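Local coordinates for protein copper-transporting ATPase RAN1 (Arabidopsis thaliana, PDB 3DXS) that probably moves copper ions across a membrane at the expense of ATP, its metal-binding domain holding a zinc ion in this crystal, at residues Val20-Lys32 and Ala42-Ile56. The protein carries 1 engineered substitution. Residues are numbered along the deposited sequence; the frame is centred on the assembly and turned at random.
Sequences VEAALMNVNGVFK and ADVVFDPNLVKEEDI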
ATOM      1  N   VAL A  20       1.630   2.916  -7.332  1.00  8.84           N
ATOM      2  CA  VAL A  20       1.160   2.240  -6.122  1.00  8.81           C
ATOM      3  C   VAL A  20       0.824   3.292  -5.080  1.00  8.99           C
ATOM      4  O   VAL A  20      -0.187   3.218  -4.403  1.00  8.90           O
ATOM      5  CB  VAL A  20       2.169   1.222  -5.582  1.00  8.67           C
ATOM      6  CG1 VAL A  20       1.770   0.749  -4.182  1.00  8.17           C
ATOM      7  CG2 VAL A  20       2.257   0.035  -6.541  1.00  8.87           C
ATOM      8  N   GLU A  21       1.671   4.302  -4.985  1.00 10.01           N
ATOM      9  CA  GLU A  21       1.455   5.387  -4.021  0.50 10.22           C
ATOM     10  C   GLU A  21       0.175   6.145  -4.358  1.00 10.31           C
ATOM     11  O   GLU A  21      -0.655   6.453  -3.486  1.00 10.21           O
ATOM     12  CB  GLU A  21       2.652   6.340  -3.994  0.50 10.71           C
ATOM     13  CG  GLU A  21       2.608   7.370  -2.879  0.50 11.63           C
ATOM     14  CD  GLU A  21       3.901   8.145  -2.772  0.50 14.18           C
ATOM     15  OE1 GLU A  21       4.865   7.797  -3.492  0.50 16.18           O
ATOM     16  OE2 GLU A  21       3.961   9.091  -1.957  0.50 14.98           O
ATOM     17  N   ALA A  22       0.017   6.421  -5.637  1.00 10.19           N
ATOM     18  CA  ALA A  22      -1.138   7.182  -6.137  1.00 10.09           C
ATOM     19  C   ALA A  22      -2.426   6.420  -5.846  1.00  9.82           C
ATOM     20  O   ALA A  22      -3.421   6.972  -5.365  1.00 10.62           O
ATOM     21  CB  ALA A  22      -1.004   7.458  -7.643  1.00  9.84           C
ATOM     22  N   ALA A  23      -2.366   5.133  -6.108  1.00  9.63           N
ATOM     23  CA  ALA A  23      -3.520   4.253  -5.910  1.00  9.32           C
ATOM     24  C   ALA A  23      -3.921   4.235  -4.450  1.00  9.72           C
ATOM     25  O   ALA A  23      -5.094   4.305  -4.079  1.00  9.66           O
ATOM     26  CB  ALA A  23      -3.218   2.814  -6.401  1.00  9.27           C
ATOM     27  N   LEU A  24      -2.915   4.137  -3.609  1.00  9.78           N
ATOM     28  CA  LEU A  24      -3.150   4.032  -2.170  1.00 10.03           C
ATOM     29  C   LEU A  24      -3.752   5.332  -1.644  1.00 10.19           C
ATOM     30  O   LEU A  24      -4.634   5.331  -0.783  1.00 10.77           O
ATOM     31  CB  LEU A  24      -1.867   3.660  -1.413  1.00 10.02           C
ATOM     32  CG  LEU A  24      -1.524   2.173  -1.540  1.00 10.06           C
ATOM     33  CD1 LEU A  24      -0.098   1.892  -1.060  1.00 10.54           C
ATOM     34  CD2 LEU A  24      -2.529   1.306  -0.782  1.00  9.84           C
ATOM     35  N   MET A  25      -3.289   6.448  -2.190  1.00 10.17           N
ATOM     36  CA  MET A  25      -3.710   7.782  -1.680  1.00 10.61           C
ATOM     37  C   MET A  25      -5.145   8.089  -2.103  1.00 11.01           C
ATOM     38  O   MET A  25      -5.799   9.007  -1.588  1.00 12.05           O
ATOM     39  CB  MET A  25      -2.749   8.885  -2.108  1.00 10.75           C
ATOM     40  CG  MET A  25      -1.438   8.855  -1.328  1.00 11.46           C
ATOM     41  SD  MET A  25      -1.626   8.827   0.465  1.00 14.17           S
ATOM     42  CE  MET A  25      -2.511  10.354   0.779  1.00 16.19           C
ATOM     43  N   ASN A  26      -5.622   7.290  -3.035  1.00 11.03           N
ATOM     44  CA  ASN A  26      -7.001   7.388  -3.512  1.00 11.40           C
ATOM     45  C   ASN A  26      -7.946   6.485  -2.742  1.00 11.60           C
ATOM     46  O   ASN A  26      -9.144   6.483  -2.975  1.00 14.22           O
ATOM     47  CB  ASN A  26      -7.106   7.102  -5.004  1.00 11.70           C
ATOM     48  CG  ASN A  26      -6.816   8.327  -5.849  1.00 11.11           C
ATOM     49  OD1 ASN A  26      -6.671   9.430  -5.329  1.00 12.13           O
ATOM     50  ND2 ASN A  26      -6.730   8.137  -7.155  1.00 11.09           N
ATOM     51  N   VAL A  27      -7.399   5.726  -1.815  1.00 10.97           N
ATOM     52  CA  VAL A  27      -8.229   4.861  -0.960  1.00 10.14           C
ATOM     53  C   VAL A  27      -8.739   5.678   0.228  1.00  9.95           C
ATOM     54  O   VAL A  27      -7.967   6.177   1.025  1.00  9.88           O
ATOM     55  CB  VAL A  27      -7.450   3.615  -0.461  1.00  9.74           C
ATOM     56  CG1 VAL A  27      -8.287   2.769   0.501  1.00  9.46           C
ATOM     57  CG2 VAL A  27      -6.994   2.759  -1.627  1.00  9.32           C
ATOM     58  N   ASN A  28     -10.054   5.825   0.323  1.00 10.13           N
ATOM     59  CA  ASN A  28     -10.639   6.595   1.445  1.00 10.41           C
ATOM     60  C   ASN A  28     -10.212   5.981   2.761  1.00 10.53           C
ATOM     61  O   ASN A  28     -10.395   4.799   2.988  1.00 11.35           O
ATOM     62  CB  ASN A  28     -12.174   6.631   1.382  1.00 10.49           C
ATOM     63  CG  ASN A  28     -12.775   7.615   2.371  1.00 10.90           C
ATOM     64  OD1 ASN A  28     -13.619   7.252   3.203  1.00 14.80           O
ATOM     65  ND2 ASN A  28     -12.345   8.866   2.290  1.00  9.80           N
ATOM     66  N   GLY A  29      -9.628   6.810   3.607  1.00 10.80           N
ATOM     67  CA  GLY A  29      -9.144   6.400   4.930  1.00 10.58           C
ATOM     68  C   GLY A  29      -7.636   6.259   5.032  1.00 10.78           C
ATOM     69  O   GLY A  29      -7.072   6.181   6.122  1.00 10.77           O
ATOM     70  N   VAL A  30      -6.980   6.205   3.887  1.00 10.41           N
ATOM     71  CA  VAL A  30      -5.509   6.192   3.870  1.00 10.45           C
ATOM     72  C   VAL A  30      -4.981   7.602   4.057  1.00 10.97           C
ATOM     73  O   VAL A  30      -5.331   8.520   3.306  1.00 11.43           O
ATOM     74  CB  VAL A  30      -4.945   5.558   2.577  1.00 10.25           C
ATOM     75  CG1 VAL A  30      -3.439   5.796   2.459  1.00  9.68           C
ATOM     76  CG2 VAL A  30      -5.284   4.080   2.562  1.00  9.64           C
ATOM     77  N   PHE A  31      -4.134   7.756   5.073  1.00 11.00           N
ATOM     78  CA  PHE A  31      -3.558   9.063   5.431  1.00 11.33           C
ATOM     79  C   PHE A  31      -2.212   9.291   4.776  1.00 10.80           C
ATOM     80  O   PHE A  31      -1.911  10.387   4.309  1.00 10.95           O
ATOM     81  CB  PHE A  31      -3.439   9.225   6.955  1.00 11.55           C
ATOM     82  CG  PHE A  31      -2.673  10.450   7.376  1.00 12.66           C
ATOM     83  CD1 PHE A  31      -3.273  11.703   7.332  1.00 13.65           C
ATOM     84  CD2 PHE A  31      -1.355  10.364   7.804  1.00 12.87           C
ATOM     85  CE1 PHE A  31      -2.575  12.847   7.706  1.00 13.91           C
ATOM     86  CE2 PHE A  31      -0.652  11.506   8.185  1.00 13.48           C
ATOM     87  CZ  PHE A  31      -1.265  12.749   8.134  1.00 14.60           C
ATOM     88  N   LYS A  32      -1.410   8.237   4.736  1.00 10.91           N
ATOM     89  CA  LYS A  32      -0.066   8.304   4.143  1.00 10.75           C
ATOM     90  C   LYS A  32       0.340   6.964   3.557  1.00 10.21           C
ATOM     91  O   LYS A  32       0.064   5.911   4.111  1.00  9.88           O
ATOM     92  CB  LYS A  32       0.973   8.735   5.190  1.00 10.92           C
ATOM     93  CG  LYS A  32       2.274   9.297   4.613  1.00 12.97           C
ATOM     94  CD  LYS A  32       3.171   9.823   5.737  1.00 14.24           C
ATOM     95  CE  LYS A  32       4.387  10.587   5.218  1.00 16.27           C
ATOM     96  NZ  LYS A  32       5.226  11.107   6.328  1.00 15.51           N
ATOM     97  N   ALA A  42       5.280  -1.248   0.653  1.00  7.68           N
ATOM     98  CA  ALA A  42       4.414  -0.084   0.782  1.00  7.55           C
ATOM     99  C   ALA A  42       3.929   0.019   2.215  1.00  7.74           C
ATOM    100  O   ALA A  42       3.235  -0.858   2.727  1.00  8.17           O
ATOM    101  CB  ALA A  42       3.215  -0.179  -0.200  1.00  7.27           C
ATOM    102  N   ASP A  43       4.334   1.102   2.842  1.00  8.49           N
ATOM    103  CA  ASP A  43       3.998   1.384   4.234  1.00  8.58           C
ATOM    104  C   ASP A  43       2.831   2.355   4.285  1.00  8.36           C
ATOM    105  O   ASP A  43       2.875   3.457   3.750  1.00  9.39           O
ATOM    106  CB  ASP A  43       5.218   1.920   4.968  1.00  8.84           C
ATOM    107  CG  ASP A  43       6.288   0.877   5.119  1.00  9.14           C
ATOM    108  OD1 ASP A  43       6.003  -0.291   4.810  1.00 10.02           O
ATOM    109  OD2 ASP A  43       7.409   1.231   5.536  1.00 11.58           O
ATOM    110  N   VAL A  44       1.766   1.906   4.924  1.00  8.13           N
ATOM    111  CA  VAL A  44       0.482   2.613   4.883  1.00  7.91           C
ATOM    112  C   VAL A  44      -0.087   2.931   6.256  1.00  7.82           C
ATOM    113  O   VAL A  44      -0.296   2.063   7.103  1.00  7.79           O
ATOM    114  CB  VAL A  44      -0.562   1.801   4.057  1.00  7.61           C
ATOM    115  CG1 VAL A  44      -1.850   2.586   3.882  1.00  7.91           C
ATOM    116  CG2 VAL A  44       0.018   1.397   2.689  1.00  8.09           C
ATOM    117  N   VAL A  45      -0.330   4.215   6.430  1.00  7.57           N
ATOM    118  CA  VAL A  45      -0.982   4.768   7.623  1.00  8.02           C
ATOM    119  C   VAL A  45      -2.439   5.024   7.277  1.00  8.03           C
ATOM    120  O   VAL A  45      -2.738   5.710   6.309  1.00  7.94           O
ATOM    121  CB  VAL A  45      -0.305   6.061   8.093  1.00  8.03           C
ATOM    122  CG1 VAL A  45      -1.037   6.623   9.295  1.00  8.47           C
ATOM    123  CG2 VAL A  45       1.179   5.809   8.436  1.00  8.05           C
ATOM    124  N   PHE A  46      -3.332   4.407   8.038  1.00  8.26           N
ATOM    125  CA  PHE A  46      -4.756   4.409   7.692  1.00  8.51           C
ATOM    126  C   PHE A  46      -5.656   4.439   8.918  1.00  8.60           C
ATOM    127  O   PHE A  46      -5.267   4.051  10.012  1.00  8.08           O
ATOM    128  CB  PHE A  46      -5.111   3.179   6.827  1.00  8.26           C
ATOM    129  CG  PHE A  46      -5.035   1.851   7.574  1.00  9.67           C
ATOM    130  CD1 PHE A  46      -3.833   1.200   7.723  1.00  9.69           C
ATOM    131  CD2 PHE A  46      -6.158   1.265   8.118  1.00  9.95           C
ATOM    132  CE1 PHE A  46      -3.758   0.002   8.415  1.00 10.67           C
ATOM    133  CE2 PHE A  46      -6.088   0.063   8.792  1.00 10.21           C
ATOM    134  CZ  PHE A  46      -4.888  -0.565   8.939  1.00 11.45           C
ATOM    135  N   ASP A  47      -6.866   4.904   8.669  1.00  8.85           N
ATOM    136  CA  ASP A  47      -7.934   4.982   9.682  1.00  9.64           C
ATOM    137  C   ASP A  47      -8.804   3.726   9.578  1.00  9.70           C
ATOM    138  O   ASP A  47      -9.552   3.584   8.613  1.00  9.64           O
ATOM    139  CB  ASP A  47      -8.791   6.235   9.441  1.00  9.64           C
ATOM    140  CG  ASP A  47     -10.023   6.295  10.324  1.00 10.82           C
ATOM    141  OD1 ASP A  47     -10.223   5.394  11.157  1.00 12.12           O
ATOM    142  OD2 ASP A  47     -10.802   7.255  10.165  1.00 13.63           O
ATOM    143  N   PRO A  48      -8.685   2.794  10.537  1.00  9.88           N
ATOM    144  CA  PRO A  48      -9.387   1.510  10.460  1.00 10.45           C
ATOM    145  C   PRO A  48     -10.901   1.624  10.476  1.00 10.70           C
ATOM    146  O   PRO A  48     -11.599   0.668  10.153  1.00 11.00           O
ATOM    147  CB  PRO A  48      -8.892   0.737  11.690  1.00 10.63           C
ATOM    148  CG  PRO A  48      -8.147   1.678  12.498  1.00 10.73           C
ATOM    149  CD  PRO A  48      -7.784   2.868  11.697  1.00 10.28           C
ATOM    150  N   ASN A  49     -11.393   2.810  10.796  1.00 10.89           N
ATOM    151  CA  ASN A  49     -12.849   3.044  10.762  1.00 11.27           C
ATOM    152  C   ASN A  49     -13.325   3.135   9.328  1.00 11.57           C
ATOM    153  O   ASN A  49     -14.487   2.894   9.028  1.00 12.09           O
ATOM    154  CB  ASN A  49     -13.267   4.306  11.519  1.00 11.38           C
ATOM    155  CG  ASN A  49     -13.353   4.093  13.020  1.00 12.13           C
ATOM    156  OD1 ASN A  49     -12.897   3.080  13.558  1.00 13.27           O
ATOM    157  ND2 ASN A  49     -13.953   5.050  13.706  1.00 12.12           N
ATOM    158  N   LEU A  50     -12.395   3.479   8.446  1.00 11.53           N
ATOM    159  CA  LEU A  50     -12.724   3.811   7.045  1.00 11.52           C
ATOM    160  C   LEU A  50     -12.187   2.805   6.040  1.00 12.09           C
ATOM    161  O   LEU A  50     -12.620   2.743   4.899  1.00 12.43           O
ATOM    162  CB  LEU A  50     -12.214   5.203   6.677  1.00 11.31           C
ATOM    163  CG  LEU A  50     -12.961   6.364   7.347  1.00 10.51           C
ATOM    164  CD1 LEU A  50     -12.322   7.708   7.000  1.00 10.41           C
ATOM    165  CD2 LEU A  50     -14.431   6.329   6.944  1.00 10.65           C
ATOM    166  N   VAL A  51     -11.219   2.037   6.481  1.00 12.38           N
ATOM    167  CA  VAL A  51     -10.575   1.063   5.591  1.00 12.80           C
ATOM    168  C   VAL A  51      -9.782   0.066   6.388  1.00 13.28           C
ATOM    169  O   VAL A  51      -9.285   0.345   7.467  1.00 13.07           O
ATOM    170  CB  VAL A  51      -9.688   1.773   4.517  1.00 12.76           C
ATOM    171  CG1 VAL A  51      -8.512   2.507   5.143  1.00 12.98           C
ATOM    172  CG2 VAL A  51      -9.202   0.781   3.465  1.00 12.95           C
ATOM    173  N   LYS A  52      -9.694  -1.130   5.845  0.50 13.67           N
ATOM    174  CA  LYS A  52      -8.903  -2.183   6.483  0.50 14.28           C
ATOM    175  C   LYS A  52      -7.858  -2.754   5.548  0.50 14.30           C
ATOM    176  O   LYS A  52      -7.770  -2.407   4.378  0.50 14.06           O
ATOM    177  CB  LYS A  52      -9.794  -3.287   7.058  0.50 14.53           C
ATOM    178  CG  LYS A  52     -10.627  -2.853   8.290  0.50 15.60           C
ATOM    179  CD  LYS A  52      -9.778  -2.159   9.374  0.50 16.00           C
ATOM    180  CE  LYS A  52     -10.350  -2.361  10.786  0.50 17.01           C
ATOM    181  NZ  LYS A  52     -11.786  -1.975  10.930  0.50 16.13           N
ATOM    182  N   GLU A  53      -7.057  -3.632   6.124  1.00 14.44           N
ATOM    183  CA  GLU A  53      -5.864  -4.162   5.460  0.75 14.79           C
ATOM    184  C   GLU A  53      -6.187  -4.797   4.121  1.00 14.52           C
ATOM    185  O   GLU A  53      -5.468  -4.628   3.134  1.00 14.13           O
ATOM    186  CB  GLU A  53      -5.121  -5.143   6.378  0.75 15.33           C
ATOM    187  CG  GLU A  53      -4.353  -4.399   7.450  0.75 16.82           C
ATOM    188  CD  GLU A  53      -4.061  -5.219   8.682  0.75 19.55           C
ATOM    189  OE1 GLU A  53      -3.634  -6.385   8.526  0.75 20.57           O
ATOM    190  OE2 GLU A  53      -4.251  -4.683   9.803  0.75 20.27           O
ATOM    191  N   GLU A  54      -7.296  -5.506   4.102  1.00 14.31           N
ATOM    192  CA  GLU A  54      -7.727  -6.255   2.923  0.50 14.23           C
ATOM    193  C   GLU A  54      -8.038  -5.307   1.771  1.00 13.76           C
ATOM    194  O   GLU A  54      -7.813  -5.603   0.606  1.00 13.25           O
ATOM    195  CB  GLU A  54      -8.952  -7.123   3.247  0.50 14.54           C
ATOM    196  CG  GLU A  54      -8.695  -8.194   4.305  0.50 15.34           C
ATOM    197  CD  GLU A  54      -8.981  -7.722   5.729  0.50 16.68           C
ATOM    198  OE1 GLU A  54      -9.004  -6.498   5.969  0.50 16.10           O
ATOM    199  OE2 GLU A  54      -9.179  -8.584   6.613  0.50 18.87           O
ATOM    200  N   ASP A  55      -8.556  -4.151   2.137  1.00 12.76           N
ATOM    201  CA  ASP A  55      -8.962  -3.140   1.167  1.00 12.58           C
ATOM    202  C   ASP A  55      -7.730  -2.469   0.578  1.00 11.93           C
ATOM    203  O   ASP A  55      -7.680  -2.097  -0.590  1.00 12.40           O
ATOM    204  CB  ASP A  55      -9.871  -2.098   1.816  1.00 12.52           C
ATOM    205  CG  ASP A  55     -11.060  -2.725   2.481  1.00 13.62           C
ATOM    206  OD1 ASP A  55     -11.770  -3.479   1.786  1.00 14.88           O
ATOM    207  OD2 ASP A  55     -11.271  -2.466   3.688  1.00 16.22           O
ATOM    208  N   ILE A  56      -6.728  -2.344   1.423  1.00 11.27           N
ATOM    209  CA  ILE A  56      -5.445  -1.747   1.023  1.00 10.96           C
ATOM    210  C   ILE A  56      -4.750  -2.682   0.039  1.00 10.81           C
ATOM    211  O   ILE A  56      -4.249  -2.276  -1.004  1.00 10.01           O
ATOM    212  CB  ILE A  56      -4.576  -1.419   2.262  1.00 11.14           C
ATOM    213  CG1 ILE A  56      -5.205  -0.218   2.968  1.00 10.65           C
ATOM    214  CG2 ILE A  56      -3.106  -1.120   1.865  1.00 11.68           C
ATOM    215  CD1 ILE A  56      -4.640   0.072   4.337  1.00 12.25           C
TER
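A classic beta bulge joins the outer strand 30-36 to strand 41-46: F31 and K32 both face V45. The evidence is the shared acceptor V45 O, which takes F31 N at 2.8 Å and K32 N, less closely, at 3.3 Å. V45 N returns a nearly straight bond to K32 O (2.9 Å, 165° at the hydrogen), and D47 N extends the pairing to G29 O. G29 sits in the type II turn from V27 to V30, with a positive phi (105°) and its CA 3.7 Å from L50 CB; a beta carbon there would collide with L50 and V51. On the face of the sheet that the helices cover, L24 splits its branches: CD1 reaches V44 CG2 at 3.8 Å and also touches A42 CB, while CD2 meets I56 CG2 at 3.6 Å, the two side chains crossing at about a right angle. With CG anti to the carbonyl carbon (chi1 -77°), the fork spans strand and helix 53-63, where I60 adds to the packing. Replacing L24 by alanine would probably open a gap between helix 14-25 and the side chains of A42, V44 and I56, leaving that helix less firmly seated. V30 CG1 packs on V44 CG1 at 3.9 Å, and V27 CG1 meets V51 CG2. Two helices laid on one face of an antiparallel sheet, strand order 2-3-1-4, are the ferredoxin-like fold of heavy-metal-associated domains.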